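Local structure of RNA-binding protein RO60 (Deinococcus radiodurans, 2NVO) at residues D124-V129 against T134-F139; R85-V90 against D100-V105; R155-V160 against R189-K194; L171-Y176 against N201-F206; R78-A83 against A107-T112. The protein binds several small RNAs that accumulate during recovery from ultraviolet irradiation and contributes to the bacterium's resistance to that radiation. All coordinates share one frame; numbering follows the deposited sequence.

In the fold
All five contacts join helices of the horseshoe-shaped TROVE domain, and none lies near the calcium site. Contacts 2 and 5 hold the same antiparallel pair, helices 80-93 and 100-112, with contact 2 nested inside the loop that contact 5 closes. Contact 1 packs against both, Phe139 touching Leu103 and Ala107, and against contact 3 through Leu126 and Val160. Contacts 1, 2, 3 and 5 are buried; contact 4 only partly. Their chemistry differs: a methyl over an aromatic face in contact 1, a threonine hydroxyl and methyl against valine and alanine in contact 2, a water bridge at the edge of contact 3, a lone alanine methyl in contact 4, and an isoleucine against alanines in contact 5.

Contact 1: D124-V129 against T134-F139; sequences DALPEV and TMLLHF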
# COMPACT_ATOMS: atom_id res chain seq x y z
N ASP A 124 -2.23 -20.59 16.84
CA ASP A 124 -3.22 -21.20 15.96
C ASP A 124 -3.64 -20.27 14.82
O ASP A 124 -4.04 -20.73 13.75
CB ASP A 124 -4.46 -21.65 16.74
CG ASP A 124 -4.22 -22.92 17.54
OD1 ASP A 124 -3.26 -23.67 17.24
OD2 ASP A 124 -5.02 -23.18 18.48
N ALA A 125 -3.55 -18.96 15.05
CA ALA A 125 -3.89 -17.97 14.03
C ALA A 125 -2.73 -17.66 13.08
O ALA A 125 -2.95 -17.09 12.01
CB ALA A 125 -4.40 -16.70 14.68
N LEU A 126 -1.51 -18.03 13.45
CA LEU A 126 -0.35 -17.70 12.62
C LEU A 126 -0.50 -18.08 11.14
O LEU A 126 -0.17 -17.29 10.26
CB LEU A 126 0.94 -18.30 13.19
CG LEU A 126 2.21 -17.83 12.47
CD1 LEU A 126 2.35 -16.30 12.57
CD2 LEU A 126 3.45 -18.50 13.01
N PRO A 127 -1.00 -19.29 10.85
CA PRO A 127 -1.17 -19.68 9.44
C PRO A 127 -2.07 -18.73 8.65
O PRO A 127 -1.87 -18.53 7.45
CB PRO A 127 -1.81 -21.07 9.53
CG PRO A 127 -1.38 -21.58 10.86
CD PRO A 127 -1.35 -20.39 11.76
N GLU A 128 -3.06 -18.14 9.31
CA GLU A 128 -3.94 -17.19 8.65
C GLU A 128 -3.22 -15.87 8.42
O GLU A 128 -3.22 -15.33 7.31
CB GLU A 128 -5.19 -16.92 9.48
CG GLU A 128 -6.28 -16.18 8.71
CD GLU A 128 -7.47 -15.78 9.57
OE1 GLU A 128 -7.56 -16.22 10.74
OE2 GLU A 128 -8.33 -15.02 9.08
N VAL A 129 -2.60 -15.37 9.49
CA VAL A 129 -2.03 -14.03 9.50
C VAL A 129 -0.73 -13.93 8.72
O VAL A 129 -0.48 -12.95 8.03
CB VAL A 129 -1.82 -13.51 10.94
CG1 VAL A 129 -1.08 -12.18 10.92
CG2 VAL A 129 -3.15 -13.36 11.65
N THR A 134 7.28 -14.46 3.26
CA THR A 134 7.93 -13.28 3.83
C THR A 134 7.30 -12.89 5.16
O THR A 134 8.00 -12.56 6.12
CB THR A 134 7.83 -12.05 2.89
OG1 THR A 134 8.28 -12.42 1.59
CG2 THR A 134 8.66 -10.90 3.41
N MET A 135 5.98 -12.93 5.22
CA MET A 135 5.30 -12.54 6.44
C MET A 135 5.64 -13.48 7.60
O MET A 135 5.77 -13.04 8.73
CB MET A 135 3.79 -12.45 6.23
CG MET A 135 3.38 -11.31 5.29
SD MET A 135 1.59 -11.35 4.97
CE MET A 135 0.95 -11.13 6.60
N LEU A 136 5.81 -14.76 7.30
CA LEU A 136 6.22 -15.72 8.33
C LEU A 136 7.64 -15.43 8.83
O LEU A 136 7.91 -15.53 10.02
CB LEU A 136 6.17 -17.15 7.81
CG LEU A 136 6.79 -18.17 8.78
CD1 LEU A 136 5.96 -18.26 10.07
CD2 LEU A 136 6.96 -19.53 8.12
N LEU A 137 8.54 -15.09 7.91
CA LEU A 137 9.92 -14.81 8.31
C LEU A 137 9.98 -13.50 9.08
O LEU A 137 10.84 -13.31 9.94
CB LEU A 137 10.84 -14.78 7.10
CG LEU A 137 10.85 -16.12 6.36
CD1 LEU A 137 11.76 -16.05 5.15
CD2 LEU A 137 11.21 -17.30 7.29
N HIS A 138 9.05 -12.60 8.76
CA HIS A 138 8.97 -11.30 9.42
C HIS A 138 8.41 -11.49 10.82
O HIS A 138 8.88 -10.89 11.79
CB HIS A 138 8.07 -10.37 8.59
CG HIS A 138 8.21 -8.92 8.94
ND1 HIS A 138 7.33 -7.97 8.49
CD2 HIS A 138 9.11 -8.27 9.71
CE1 HIS A 138 7.68 -6.78 8.96
NE2 HIS A 138 8.76 -6.94 9.71
N PHE A 139 7.41 -12.35 10.94
CA PHE A 139 6.85 -12.68 12.24
C PHE A 139 7.94 -13.25 13.16
O PHE A 139 8.04 -12.88 14.31
CB PHE A 139 5.69 -13.68 12.07
CG PHE A 139 5.32 -14.40 13.32
CD1 PHE A 139 4.34 -13.91 14.15
CD2 PHE A 139 5.98 -15.56 13.68
CE1 PHE A 139 4.00 -14.57 15.31
CE2 PHE A 139 5.66 -16.23 14.83
CZ PHE A 139 4.66 -15.73 15.65
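Phe139 N is bonded to Met135 O at 2.8 Å, a regular bond of helix 133-143; from this turn Phe139 points toward helix 116-129. The two helices are neighbours in the HEAT-like helical array of the TROVE domain; their short segments run at 135° to each other, with axes 10.1 Å apart. Between them the contact is apolar and turns on Leu126. Its CG lies opposite the backbone N (chi1 -172°), which carries the forked end across to the other helix, where it and the Phe139 side chain point at each other. Methyl CD1 settles over the middle of the aromatic face, 3.5 Å from the Phe139 ring centroid and 12° off its normal, a close CH-pi contact. Leu136 lies athwart Leu126. Behind Leu126, Pro127 has no N-H to give, and helix 116-129 kinks there; Val129 N still reaches Ala125 O at 3.1 Å. Leu103 of helix 100-112 touches both Val129 and Met135, while Val160 packs on Leu126. The second branch of the leucine touches two partners: Leu126 CD2 lies 3.7 Å from Phe139 CE2 and 3.9 Å from Leu136 CD1.

Contact 2: R85-V90 against D100-V105; sequences RVTLDV and DPALLV
With chi1 at -65°, Thr87 sends its methyl CG2 to the side opposite its own backbone N and its hydroxyl to the side opposite its carbonyl carbon, and the two branches find different partners on 100-105. The methyl takes Ala102: Thr87 CG2 lies 3.9 Å from Ala102 O and 4.0 Å from Ala102 CB. The hydroxyl branch goes to Val105, where Val105 CG1 stands 3.3 Å from Thr87 OG1. That methyl is brought forward by the valine's own first torsion (168°), which points CG1 away from its backbone N; the threonine and valine lie alongside each other, pointing opposite ways. No hydrogen bond crosses. Thr87 OG1 is bonded to Ala83 O one turn earlier in its helix, so this buried oxygen has a polar partner although its neighbour across the contact is a methyl. The segments belong to helices 80-93 and 100-112, joined by a short loop and running antiparallel, a helical hairpin of the kind that HEAT-like repeats such as those of the TROVE domain are built from. The small side chains let the backbones come close: Thr87 CA and Ala102 CA are 6.1 Å apart. On one flank Leu48 of helix 40-50 touches Thr87 and Val90; on the far side of helix 100-112, Leu103 packs on Met135 and Phe142.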
# COMPACT_ATOMS: atom_id res chain seq x y z
N ARG A 85 -8.41 -10.89 19.40
CA ARG A 85 -9.66 -10.76 18.66
C ARG A 85 -9.62 -9.51 17.77
O ARG A 85 -10.01 -9.55 16.61
CB ARG A 85 -10.86 -10.72 19.60
CG ARG A 85 -12.11 -10.05 19.01
CD ARG A 85 -13.31 -10.15 19.96
NE ARG A 85 -12.94 -9.89 21.35
CZ ARG A 85 -13.04 -8.71 21.95
NH1 ARG A 85 -13.50 -7.66 21.28
NH2 ARG A 85 -12.67 -8.57 23.22
N VAL A 86 -9.15 -8.40 18.35
CA VAL A 86 -8.97 -7.16 17.61
C VAL A 86 -8.04 -7.38 16.41
O VAL A 86 -8.33 -6.95 15.29
CB VAL A 86 -8.39 -6.05 18.53
CG1 VAL A 86 -8.14 -4.77 17.76
CG2 VAL A 86 -9.34 -5.79 19.70
N THR A 87 -6.94 -8.09 16.64
CA THR A 87 -5.96 -8.35 15.59
C THR A 87 -6.53 -9.18 14.45
O THR A 87 -6.29 -8.88 13.28
CB THR A 87 -4.68 -9.00 16.16
OG1 THR A 87 -4.05 -8.06 17.02
CG2 THR A 87 -3.70 -9.36 15.05
N LEU A 88 -7.31 -10.21 14.77
CA LEU A 88 -7.91 -11.01 13.71
C LEU A 88 -8.96 -10.23 12.92
O LEU A 88 -9.03 -10.34 11.69
CB LEU A 88 -8.49 -12.32 14.26
CG LEU A 88 -7.50 -13.48 14.35
CD1 LEU A 88 -6.21 -13.05 15.03
CD2 LEU A 88 -8.12 -14.67 15.07
N ASP A 89 -9.76 -9.43 13.63
CA ASP A 89 -10.74 -8.54 13.00
C ASP A 89 -10.09 -7.62 11.97
O ASP A 89 -10.63 -7.40 10.89
CB ASP A 89 -11.47 -7.70 14.06
CG ASP A 89 -12.53 -8.48 14.84
OD1 ASP A 89 -13.17 -7.89 15.74
OD2 ASP A 89 -12.72 -9.69 14.57
N VAL A 90 -8.94 -7.06 12.32
CA VAL A 90 -8.25 -6.16 11.42
C VAL A 90 -7.67 -6.91 10.22
O VAL A 90 -7.79 -6.46 9.08
CB VAL A 90 -7.14 -5.37 12.13
CG1 VAL A 90 -6.25 -4.65 11.10
CG2 VAL A 90 -7.74 -4.39 13.12
N ASP A 100 2.74 -5.77 8.91
CA ASP A 100 3.74 -5.63 9.98
C ASP A 100 3.18 -5.50 11.40
O ASP A 100 3.59 -6.25 12.29
CB ASP A 100 4.67 -4.44 9.72
CG ASP A 100 5.39 -4.52 8.39
OD1 ASP A 100 4.85 -5.11 7.43
OD2 ASP A 100 6.51 -3.97 8.31
N PRO A 101 2.29 -4.51 11.64
CA PRO A 101 1.81 -4.29 13.01
C PRO A 101 1.03 -5.50 13.56
O PRO A 101 1.13 -5.77 14.76
CB PRO A 101 0.87 -3.08 12.87
CG PRO A 101 1.36 -2.36 11.64
CD PRO A 101 1.84 -3.46 10.71
N ALA A 102 0.26 -6.16 12.71
CA ALA A 102 -0.52 -7.33 13.13
C ALA A 102 0.40 -8.51 13.41
O ALA A 102 0.14 -9.31 14.32
CB ALA A 102 -1.55 -7.69 12.07
N LEU A 103 1.47 -8.63 12.63
CA LEU A 103 2.48 -9.65 12.85
C LEU A 103 3.20 -9.45 14.17
O LEU A 103 3.45 -10.41 14.90
CB LEU A 103 3.48 -9.67 11.70
CG LEU A 103 2.87 -10.11 10.37
CD1 LEU A 103 3.87 -9.96 9.23
CD2 LEU A 103 2.38 -11.55 10.48
N LEU A 104 3.51 -8.19 14.49
CA LEU A 104 4.21 -7.84 15.73
C LEU A 104 3.34 -8.12 16.93
O LEU A 104 3.78 -8.71 17.90
CB LEU A 104 4.60 -6.36 15.72
CG LEU A 104 5.04 -5.75 17.06
CD1 LEU A 104 6.21 -6.54 17.67
CD2 LEU A 104 5.43 -4.28 16.92
N VAL A 105 2.09 -7.67 16.86
CA VAL A 105 1.15 -7.89 17.94
C VAL A 105 0.93 -9.38 18.18
O VAL A 105 0.93 -9.84 19.32
CB VAL A 105 -0.20 -7.21 17.65
CG1 VAL A 105 -1.24 -7.68 18.63
CG2 VAL A 105 -0.04 -5.68 17.74

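Contact 3: R155-V160 against R189-K194; sequences RGVANV and RKAHPK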
# COMPACT_ATOMS: atom_id res chain seq x y z
N ARG A 155 5.83 -26.37 17.52
CA ARG A 155 4.54 -26.77 16.97
C ARG A 155 3.87 -25.66 16.16
O ARG A 155 3.44 -25.88 15.04
CB ARG A 155 3.59 -27.26 18.07
CG ARG A 155 3.84 -28.71 18.49
CD ARG A 155 3.95 -29.60 17.26
NE ARG A 155 2.96 -29.23 16.24
CZ ARG A 155 3.02 -29.60 14.97
NH1 ARG A 155 2.09 -29.19 14.11
NH2 ARG A 155 4.02 -30.36 14.54
N GLY A 156 3.81 -24.46 16.73
CA GLY A 156 3.17 -23.33 16.07
C GLY A 156 3.76 -22.99 14.71
O GLY A 156 3.04 -22.73 13.76
N VAL A 157 5.09 -22.99 14.62
CA VAL A 157 5.74 -22.75 13.34
C VAL A 157 5.55 -23.95 12.40
O VAL A 157 5.21 -23.79 11.22
CB VAL A 157 7.25 -22.46 13.52
CG1 VAL A 157 7.93 -22.29 12.17
CG2 VAL A 157 7.45 -21.21 14.39
N ALA A 158 5.74 -25.16 12.93
CA ALA A 158 5.53 -26.36 12.13
C ALA A 158 4.12 -26.40 11.55
O ALA A 158 3.92 -26.79 10.40
CB ALA A 158 5.80 -27.63 12.95
N ASN A 159 3.14 -25.99 12.34
CA ASN A 159 1.75 -26.00 11.89
C ASN A 159 1.55 -25.13 10.65
O ASN A 159 0.74 -25.44 9.78
CB ASN A 159 0.82 -25.59 13.02
CG ASN A 159 -0.65 -25.66 12.62
OD1 ASN A 159 -1.13 -26.67 12.09
ND2 ASN A 159 -1.36 -24.58 12.88
N VAL A 160 2.33 -24.06 10.55
CA VAL A 160 2.28 -23.19 9.39
C VAL A 160 2.62 -23.96 8.11
O VAL A 160 1.91 -23.85 7.11
CB VAL A 160 3.21 -21.96 9.53
CG1 VAL A 160 3.25 -21.18 8.23
CG2 VAL A 160 2.72 -21.08 10.66
N ARG A 189 14.44 -26.15 10.21
CA ARG A 189 15.38 -26.89 11.04
C ARG A 189 15.01 -26.84 12.52
O ARG A 189 15.35 -27.73 13.29
CB ARG A 189 16.80 -26.35 10.86
CG ARG A 189 17.36 -26.52 9.47
CD ARG A 189 18.86 -26.24 9.42
NE ARG A 189 19.32 -26.24 8.04
CZ ARG A 189 19.51 -25.14 7.32
NH1 ARG A 189 19.30 -23.95 7.86
NH2 ARG A 189 19.92 -25.24 6.05
N LYS A 190 14.33 -25.76 12.90
CA LYS A 190 13.94 -25.55 14.28
C LYS A 190 12.60 -26.23 14.54
O LYS A 190 12.39 -26.80 15.60
CB LYS A 190 13.83 -24.05 14.58
CG LYS A 190 15.18 -23.30 14.69
CD LYS A 190 15.57 -23.07 16.15
CE LYS A 190 16.82 -22.20 16.25
NZ LYS A 190 17.05 -21.66 17.63
N ALA A 191 11.71 -26.18 13.54
CA ALA A 191 10.32 -26.62 13.69
C ALA A 191 10.03 -28.06 13.27
O ALA A 191 9.08 -28.67 13.76
CB ALA A 191 9.39 -25.67 12.93
N HIS A 192 10.81 -28.58 12.33
CA HIS A 192 10.68 -29.96 11.83
C HIS A 192 9.26 -30.36 11.44
O HIS A 192 8.72 -31.31 12.00
CB HIS A 192 11.17 -30.96 12.88
CG HIS A 192 12.50 -30.62 13.48
ND1 HIS A 192 13.68 -30.81 12.80
CD2 HIS A 192 12.83 -30.12 14.69
CE1 HIS A 192 14.69 -30.43 13.56
NE2 HIS A 192 14.20 -30.00 14.72
N PRO A 193 8.66 -29.67 10.46
CA PRO A 193 7.31 -30.09 10.05
C PRO A 193 7.32 -31.47 9.38
O PRO A 193 8.29 -31.83 8.70
CB PRO A 193 6.89 -29.04 9.02
CG PRO A 193 7.95 -27.97 9.06
CD PRO A 193 9.19 -28.58 9.62
N LYS A 194 6.25 -32.22 9.55
CA LYS A 194 6.04 -33.43 8.76
C LYS A 194 4.57 -33.53 8.37
O LYS A 194 3.69 -33.47 9.22
CB LYS A 194 6.46 -34.68 9.50
CG LYS A 194 6.46 -35.93 8.61
CD LYS A 194 6.65 -37.20 9.42
CE LYS A 194 7.25 -38.32 8.58
NZ LYS A 194 7.58 -39.54 9.40
O HOH W 1 7.39 -30.36 15.27
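Ala158 CB lies 3.5 Å from Ala191 O and 4.1 Å from Ala191 CB, where helix 151-163 packs against the end of helix 184-191 within the helical-repeat TROVE domain. Both segments fall in the stretch that, by similarity, probably binds RNA. Val157 flanks the alanines, its CG1 3.8 Å from Ala191 CB, so the Ala191 methyl rests against two successive residues of the other helix. Pro193 extends the patch: its CB lies 4.0 Å from Ala158 O, and the backbones approach to 4.6 Å between Ala158 CA and Pro193 CA, a closeness that the single methyl of Ala158 permits. The turn that brings proline round is made by His192, which leaves the helix with positive phi (49°). At the edge of this apolar patch a water donates to Ala191 O at 2.8 Å and accepts a long, weak bond from Arg155 NH2. Outside this first shell, Trp149 touches both Val157 and Ala191, and Leu204 of helix 198-209 touches Pro193. Glu162, further along helix 151-163, ties the two segments together at the polar rim: its OE1 forms a salt bridge with Arg155 NH1, and its OE2 accepts a hydrogen bond from Lys194 N.

Contact 4: L171-Y176 against N201-F206; sequences LWAVKY and NAVLKF
Val203 is the first residue along 201-206 to touch the other helix: its CG2 lies 4.1 Å from Ala173 CB. The rotamer puts that methyl there, with chi1 at 66° turning CG2 to the side opposite the backbone N while CG1 sits between N and the carbonyl carbon. Leu204 points its CB the other way and packs on Leu188 and Pro193. One turn after Val203 comes Phe206, held in helix 198-209 by its N bonding to Ala202 O at 3.0 Å. Its ring presents an edge: Ala173 CB lies near the ring plane, 4.1 Å from Phe206 CD2 and equally far from CE2. A single alanine methyl therefore meets a valine methyl and a phenyl edge, while the backbones stay apart, Ala173 CA and Val203 CA at 7.5 Å. The facing helix is close to its end, where Leu171 O accepts from both Val174 N and Lys175 N, and Tyr176 departs from helical geometry. In this part of the TROVE domain helix 219-229 touches both segments: Ile223 meets Val203 and Phe206, and His226 meets Val174. From helix 133-143, Leu136 meets Trp172, and the chain past Tyr176 leads into strand 178-179.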
# COMPACT_ATOMS: atom_id res chain seq x y z
N LEU A 171 5.83 -22.45 -4.04
CA LEU A 171 5.93 -21.02 -4.25
C LEU A 171 6.89 -20.40 -3.25
O LEU A 171 7.77 -19.61 -3.62
CB LEU A 171 4.55 -20.37 -4.13
CG LEU A 171 4.51 -18.84 -4.21
CD1 LEU A 171 4.91 -18.36 -5.60
CD2 LEU A 171 3.13 -18.29 -3.82
N TRP A 172 6.73 -20.76 -1.98
CA TRP A 172 7.62 -20.28 -0.92
C TRP A 172 9.04 -20.74 -1.20
O TRP A 172 9.99 -20.01 -0.93
CB TRP A 172 7.18 -20.78 0.45
CG TRP A 172 5.94 -20.11 1.00
CD1 TRP A 172 4.98 -19.45 0.29
CD2 TRP A 172 5.54 -20.05 2.37
NE1 TRP A 172 4.00 -18.98 1.14
CE2 TRP A 172 4.32 -19.34 2.42
CE3 TRP A 172 6.08 -20.54 3.57
CZ2 TRP A 172 3.64 -19.11 3.62
CZ3 TRP A 172 5.40 -20.31 4.76
CH2 TRP A 172 4.20 -19.59 4.77
N ALA A 173 9.17 -21.94 -1.76
CA ALA A 173 10.50 -22.52 -2.01
C ALA A 173 11.30 -21.74 -3.05
O ALA A 173 12.53 -21.77 -3.03
CB ALA A 173 10.38 -23.98 -2.42
N VAL A 174 10.61 -21.05 -3.95
CA VAL A 174 11.28 -20.36 -5.05
C VAL A 174 11.23 -18.84 -4.90
O VAL A 174 12.04 -18.13 -5.47
CB VAL A 174 10.67 -20.75 -6.42
CG1 VAL A 174 10.81 -22.25 -6.65
CG2 VAL A 174 9.22 -20.33 -6.50
N LYS A 175 10.27 -18.35 -4.14
CA LYS A 175 10.02 -16.92 -4.07
C LYS A 175 10.29 -16.31 -2.69
O LYS A 175 10.75 -15.17 -2.59
CB LYS A 175 8.60 -16.60 -4.56
CG LYS A 175 8.06 -15.25 -4.12
CD LYS A 175 6.57 -15.14 -4.40
CE LYS A 175 6.25 -14.03 -5.38
NZ LYS A 175 6.28 -12.71 -4.69
N TYR A 176 10.01 -17.06 -1.63
CA TYR A 176 10.15 -16.52 -0.27
C TYR A 176 11.24 -17.23 0.55
O TYR A 176 11.06 -17.45 1.75
CB TYR A 176 8.82 -16.58 0.48
CG TYR A 176 7.65 -15.92 -0.22
CD1 TYR A 176 7.58 -14.53 -0.35
CD2 TYR A 176 6.60 -16.68 -0.73
CE1 TYR A 176 6.50 -13.92 -0.99
CE2 TYR A 176 5.52 -16.08 -1.38
CZ TYR A 176 5.47 -14.70 -1.50
OH TYR A 176 4.40 -14.10 -2.14
N ASN A 201 6.26 -33.24 1.91
CA ASN A 201 7.48 -33.54 2.66
C ASN A 201 8.70 -33.38 1.77
O ASN A 201 9.78 -33.01 2.23
CB ASN A 201 7.43 -34.96 3.24
CG ASN A 201 6.54 -35.06 4.46
OD1 ASN A 201 6.29 -34.07 5.14
ND2 ASN A 201 6.06 -36.27 4.74
N ALA A 202 8.51 -33.69 0.49
CA ALA A 202 9.57 -33.57 -0.50
C ALA A 202 9.96 -32.11 -0.72
O ALA A 202 11.15 -31.80 -0.85
CB ALA A 202 9.14 -34.22 -1.82
N VAL A 203 8.98 -31.22 -0.76
CA VAL A 203 9.26 -29.80 -0.96
C VAL A 203 9.84 -29.18 0.30
O VAL A 203 10.64 -28.24 0.23
CB VAL A 203 8.03 -28.99 -1.42
CG1 VAL A 203 6.98 -28.94 -0.34
CG2 VAL A 203 8.44 -27.56 -1.79
N LEU A 204 9.44 -29.70 1.45
CA LEU A 204 9.98 -29.24 2.72
C LEU A 204 11.45 -29.63 2.78
O LEU A 204 12.31 -28.82 3.14
CB LEU A 204 9.19 -29.83 3.90
CG LEU A 204 7.77 -29.28 4.07
CD1 LEU A 204 7.04 -29.95 5.23
CD2 LEU A 204 7.80 -27.78 4.27
N LYS A 205 11.73 -30.88 2.39
CA LYS A 205 13.11 -31.34 2.34
C LYS A 205 13.94 -30.49 1.38
O LYS A 205 15.09 -30.15 1.68
CB LYS A 205 13.18 -32.81 1.91
CG LYS A 205 14.56 -33.44 2.12
CD LYS A 205 14.66 -34.79 1.44
CE LYS A 205 16.05 -35.41 1.61
NZ LYS A 205 16.26 -35.99 2.97
N PHE A 206 13.37 -30.13 0.24
CA PHE A 206 14.09 -29.32 -0.73
C PHE A 206 14.38 -27.93 -0.17
O PHE A 206 15.44 -27.36 -0.43
CB PHE A 206 13.31 -29.18 -2.04
CG PHE A 206 13.84 -28.11 -2.95
CD1 PHE A 206 14.89 -28.37 -3.82
CD2 PHE A 206 13.32 -26.83 -2.91
CE1 PHE A 206 15.39 -27.38 -4.64
CE2 PHE A 206 13.83 -25.83 -3.73
CZ PHE A 206 14.86 -26.11 -4.60

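Contact 5: R78-A83 against A107-T112; sequences RDAALA and ALIAKT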
# COMPACT_ATOMS: atom_id res chain seq x y z
N ARG A 78 -2.52 -7.38 29.99
CA ARG A 78 -3.81 -7.16 30.63
C ARG A 78 -4.92 -8.02 30.04
O ARG A 78 -5.66 -8.69 30.77
CB ARG A 78 -4.19 -5.68 30.56
CG ARG A 78 -5.09 -5.22 31.68
CD ARG A 78 -5.61 -3.82 31.44
NE ARG A 78 -4.66 -2.98 30.71
CZ ARG A 78 -4.91 -2.43 29.53
NH1 ARG A 78 -3.99 -1.69 28.93
NH2 ARG A 78 -6.08 -2.62 28.94
N ASP A 79 -5.04 -8.01 28.71
CA ASP A 79 -6.09 -8.76 28.02
C ASP A 79 -5.63 -9.25 26.65
O ASP A 79 -6.04 -8.72 25.61
CB ASP A 79 -7.36 -7.91 27.90
CG ASP A 79 -8.56 -8.68 27.36
OD1 ASP A 79 -8.39 -9.84 26.91
OD2 ASP A 79 -9.68 -8.13 27.39
N ALA A 80 -4.79 -10.28 26.65
CA ALA A 80 -4.28 -10.87 25.42
C ALA A 80 -5.40 -11.40 24.53
O ALA A 80 -5.27 -11.45 23.30
CB ALA A 80 -3.28 -11.97 25.73
N ALA A 81 -6.51 -11.80 25.15
CA ALA A 81 -7.62 -12.37 24.39
C ALA A 81 -8.28 -11.35 23.47
O ALA A 81 -8.62 -11.65 22.33
CB ALA A 81 -8.66 -13.00 25.33
N LEU A 82 -8.47 -10.13 23.95
CA LEU A 82 -9.09 -9.12 23.11
C LEU A 82 -8.06 -8.56 22.13
O LEU A 82 -8.39 -8.27 20.98
CB LEU A 82 -9.76 -8.02 23.94
CG LEU A 82 -9.23 -6.58 23.95
CD1 LEU A 82 -10.38 -5.60 23.89
CD2 LEU A 82 -8.38 -6.32 25.17
N ALA A 83 -6.81 -8.45 22.58
CA ALA A 83 -5.72 -8.07 21.69
C ALA A 83 -5.76 -8.96 20.46
O ALA A 83 -5.64 -8.50 19.33
CB ALA A 83 -4.38 -8.21 22.40
N ALA A 107 3.01 -11.83 17.47
CA ALA A 107 4.20 -12.32 18.13
C ALA A 107 4.16 -12.05 19.63
O ALA A 107 4.47 -12.93 20.42
CB ALA A 107 5.46 -11.72 17.51
N LEU A 108 3.78 -10.83 20.01
CA LEU A 108 3.76 -10.45 21.42
C LEU A 108 2.82 -11.34 22.23
O LEU A 108 3.18 -11.83 23.30
CB LEU A 108 3.34 -8.98 21.61
CG LEU A 108 4.31 -7.87 21.20
CD1 LEU A 108 3.59 -6.52 21.13
CD2 LEU A 108 5.49 -7.81 22.16
N ILE A 109 1.62 -11.53 21.72
CA ILE A 109 0.65 -12.41 22.36
C ILE A 109 1.19 -13.84 22.42
O ILE A 109 1.31 -14.43 23.49
CB ILE A 109 -0.70 -12.39 21.61
CG1 ILE A 109 -1.24 -10.97 21.50
CG2 ILE A 109 -1.70 -13.31 22.32
CD1 ILE A 109 -2.48 -10.86 20.62
N ALA A 110 1.55 -14.38 21.26
CA ALA A 110 2.03 -15.75 21.15
C ALA A 110 3.22 -16.02 22.07
O ALA A 110 3.32 -17.10 22.65
CB ALA A 110 2.40 -16.08 19.70
N LYS A 111 4.10 -15.04 22.22
CA LYS A 111 5.35 -15.25 22.94
C LYS A 111 5.31 -14.82 24.40
O LYS A 111 6.03 -15.37 25.22
CB LYS A 111 6.52 -14.55 22.24
CG LYS A 111 6.80 -15.02 20.82
CD LYS A 111 7.30 -16.45 20.77
CE LYS A 111 8.63 -16.61 21.50
NZ LYS A 111 9.33 -17.87 21.11
N THR A 112 4.50 -13.82 24.72
CA THR A 112 4.57 -13.23 26.06
C THR A 112 3.24 -13.06 26.79
O THR A 112 3.21 -12.50 27.89
CB THR A 112 5.32 -11.88 26.04
OG1 THR A 112 4.48 -10.86 25.50
CG2 THR A 112 6.61 -11.99 25.23
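Apolar contact comes first: Ile109 of helix 100-112 lies against Ala80 and Ala83, successive turns of helix 80-93. Its first torsion (-56°) sets CG2 opposite the backbone N and CG1 opposite the carbonyl carbon, so that the two arms spread along the other helix. Ile109 CG2 reaches Ala80 CB at 4.0 Å, and Ile109 CD1 reaches Ala83 CB at 3.7 Å. CD1 also rests on backbone, 3.9 Å from Ala80 O. With only methyls on the facing side, Ala80 CA and Ile109 CA come within 6.0 Å. No hydrogen bond crosses between the two segments. Asp79 is the N-cap of helix 80-93: Leu82 N donates to Asp79 OD1 at 3.0 Å, with a fairly straight angle of 155° at the hydrogen, and meets the oxygen from above the carboxylate plane. On the other segment Leu108 O is gripped twice by Thr112, by OG1 at 2.7 Å and by N at 2.8 Å, from opposite faces of the carbonyl plane. Arg78, exposed, forms salt bridges with Glu74 and Asp40; Lys111 NZ bonds to Gly148 O and Thr153 OG1. Val76 of helix 70-78 also packs on Ile109. Close-packed antiparallel helices, here an isoleucine laid over two alanines, are found as in the HEAT-like helical repeats that build the TROVE horseshoe.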